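Local coordinates for 6-phosphogluconate dehydrogenase (Decarboxylating) (Geobacter metallireducens, PDB 4E21), which probably catalyses the NADP-dependent oxidative decarboxylation of 6-phosphogluconate in the pentose phosphate pathway, at residues S117-Q120 with D121-R125. Sequence-based numbering, arbitrary orientation.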
loop_
_atom_site.group_PDB
_atom_site.type_symbol
_atom_site.label_atom_id
_atom_site.label_comp_id
_atom_site.label_asym_id
_atom_site.label_seq_id
_atom_site.Cartn_x
_atom_site.Cartn_y
_atom_site.Cartn_z
ATOM N N SER B 117 9.599 -26.137 -1.193
ATOM C CA SER B 117 10.631 -25.818 -2.160
ATOM C C SER B 117 10.100 -24.742 -3.089
ATOM O O SER B 117 8.891 -24.649 -3.300
ATOM C CB SER B 117 11.001 -27.073 -2.962
ATOM O OG SER B 117 11.878 -27.902 -2.216
ATOM N N HIS B 118 10.998 -23.927 -3.635
ATOM C CA HIS B 118 10.615 -22.965 -4.647
ATOM C C HIS B 118 10.472 -23.663 -6.008
ATOM O O HIS B 118 11.333 -24.444 -6.409
ATOM C CB HIS B 118 11.626 -21.825 -4.727
ATOM C CG HIS B 118 11.216 -20.740 -5.673
ATOM N ND1 HIS B 118 11.597 -20.722 -6.998
ATOM C CD2 HIS B 118 10.410 -19.664 -5.498
ATOM C CE1 HIS B 118 11.074 -19.662 -7.589
ATOM N NE2 HIS B 118 10.342 -19.007 -6.704
ATOM N N TYR B 119 9.392 -23.382 -6.722
ATOM C CA TYR B 119 9.099 -24.118 -7.949
ATOM C C TYR B 119 10.216 -24.104 -8.993
ATOM O O TYR B 119 10.361 -25.063 -9.737
ATOM C CB TYR B 119 7.783 -23.651 -8.577
ATOM C CG TYR B 119 7.919 -22.385 -9.384
ATOM C CD1 TYR B 119 8.037 -22.433 -10.769
ATOM C CD2 TYR B 119 7.932 -21.133 -8.761
ATOM C CE1 TYR B 119 8.158 -21.270 -11.517
ATOM C CE2 TYR B 119 8.063 -19.962 -9.496
ATOM C CZ TYR B 119 8.168 -20.034 -10.877
ATOM O OH TYR B 119 8.299 -18.874 -11.625
ATOM N N GLN B 120 11.003 -23.040 -9.070
ATOM C CA GLN B 120 12.109 -23.040 -10.034
ATOM C C GLN B 120 13.122 -24.169 -9.755
ATOM O O GLN B 120 13.738 -24.711 -10.690
ATOM C CB GLN B 120 12.784 -21.671 -10.141
ATOM C CG GLN B 120 11.971 -20.693 -10.998
ATOM C CD GLN B 120 12.275 -19.204 -10.741
ATOM O OE1 GLN B 120 13.379 -18.835 -10.328
ATOM N NE2 GLN B 120 11.290 -18.347 -11.009
ATOM N N ASP B 121 13.266 -24.535 -8.481
ATOM C CA ASP B 121 14.088 -25.674 -8.110
ATOM C C ASP B 121 13.444 -27.014 -8.510
ATOM O O ASP B 121 14.158 -27.955 -8.835
ATOM C CB ASP B 121 14.389 -25.686 -6.606
ATOM C CG ASP B 121 15.279 -24.537 -6.167
ATOM O OD1 ASP B 121 16.260 -24.217 -6.869
ATOM O OD2 ASP B 121 15.005 -23.969 -5.088
ATOM N N ASP B 122 12.117 -27.121 -8.471
ATOM C CA ASP B 122 11.454 -28.345 -8.942
ATOM C C ASP B 122 11.700 -28.560 -10.428
ATOM O O ASP B 122 11.903 -29.697 -10.888
ATOM C CB ASP B 122 9.949 -28.273 -8.729
ATOM C CG ASP B 122 9.568 -28.131 -7.272
ATOM O OD1 ASP B 122 10.139 -28.843 -6.406
ATOM O OD2 ASP B 122 8.680 -27.312 -7.000
ATOM N N ILE B 123 11.655 -27.465 -11.185
ATOM C CA ILE B 123 11.917 -27.541 -12.609
ATOM C C ILE B 123 13.315 -28.117 -12.903
ATOM O O ILE B 123 13.461 -29.010 -13.747
ATOM C CB ILE B 123 11.740 -26.192 -13.299
ATOM C CG1 ILE B 123 10.258 -25.785 -13.282
ATOM C CG2 ILE B 123 12.231 -26.275 -14.738
ATOM C CD1 ILE B 123 10.029 -24.365 -13.738
ATOM N N ARG B 124 14.330 -27.626 -12.196
ATOM C CA ARG B 124 15.687 -28.115 -12.394
ATOM C C ARG B 124 15.795 -29.563 -11.922
ATOM O O ARG B 124 16.276 -30.442 -12.650
ATOM C CB ARG B 124 16.701 -27.245 -11.661
ATOM C CG ARG B 124 18.003 -27.979 -11.412
ATOM C CD ARG B 124 19.021 -27.154 -10.674
ATOM N NE ARG B 124 18.549 -26.696 -9.370
ATOM C CZ ARG B 124 18.719 -27.362 -8.236
ATOM N NH1 ARG B 124 19.333 -28.534 -8.218
ATOM N NH2 ARG B 124 18.273 -26.846 -7.111
ATOM N N ARG B 125 15.346 -29.804 -10.695
ATOM C CA ARG B 125 15.404 -31.137 -10.114
ATOM C C ARG B 125 14.677 -32.167 -10.974
ATOM O O ARG B 125 15.148 -33.289 -11.118
ATOM C CB ARG B 125 14.828 -31.125 -8.697
ATOM C CG ARG B 125 15.764 -30.506 -7.688
ATOM C CD ARG B 125 15.068 -30.252 -6.373
ATOM N NE ARG B 125 15.917 -29.477 -5.477
ATOM C CZ ARG B 125 15.481 -28.694 -4.486
ATOM N NH1 ARG B 125 14.182 -28.552 -4.236
ATOM N NH2 ARG B 125 16.363 -28.048 -3.735
HETATM O O HOH W 1 13.448 -24.434 -2.982
#
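D121 meets H118 at the first turn of helix 119-130, the connecting helix of a beta-alpha-beta unit in the Rossmann-type NAD-binding domain. H118 holds the N-cap position: its carbonyl O receives D121 N at 2.8 Å, the donor lying 39° out of the carbonyl plane, and D122 N only weakly. The CB of D121 rests 3.3 Å from H118 O and lies over the rim of one face of the R125 guanidinium; CG stays 4.0 Å from the same H118 O; OD1 accepts a weak but straight bond (165°) from R124 NH2, which is salt-bridged to it and to D95; OD2 accepts a hydrogen bond from a water that in turn accepts one from H118 N. With CG beside its backbone N (chi1 -61°), D122 folds back toward the helix start, bringing OD2 to 3.4 Å from Y119 CA, where H207 also bonds it. Replacing D122 by an alanine would probably leave H207 ND1 without this carboxylate partner and open a gap beside Y119 CA. Y119 and I123 run side by side, CD1 to CD1 at 4.1 Å, near the second subunit, whose F255 O bonds Y119 OH. R125, its NE paired with the same D95, reaches back along an extended chain, and its NH1 donates weakly to S117 OG, also hydrogen-bonded to D113, across 3.1 Å at the guanidinium edge.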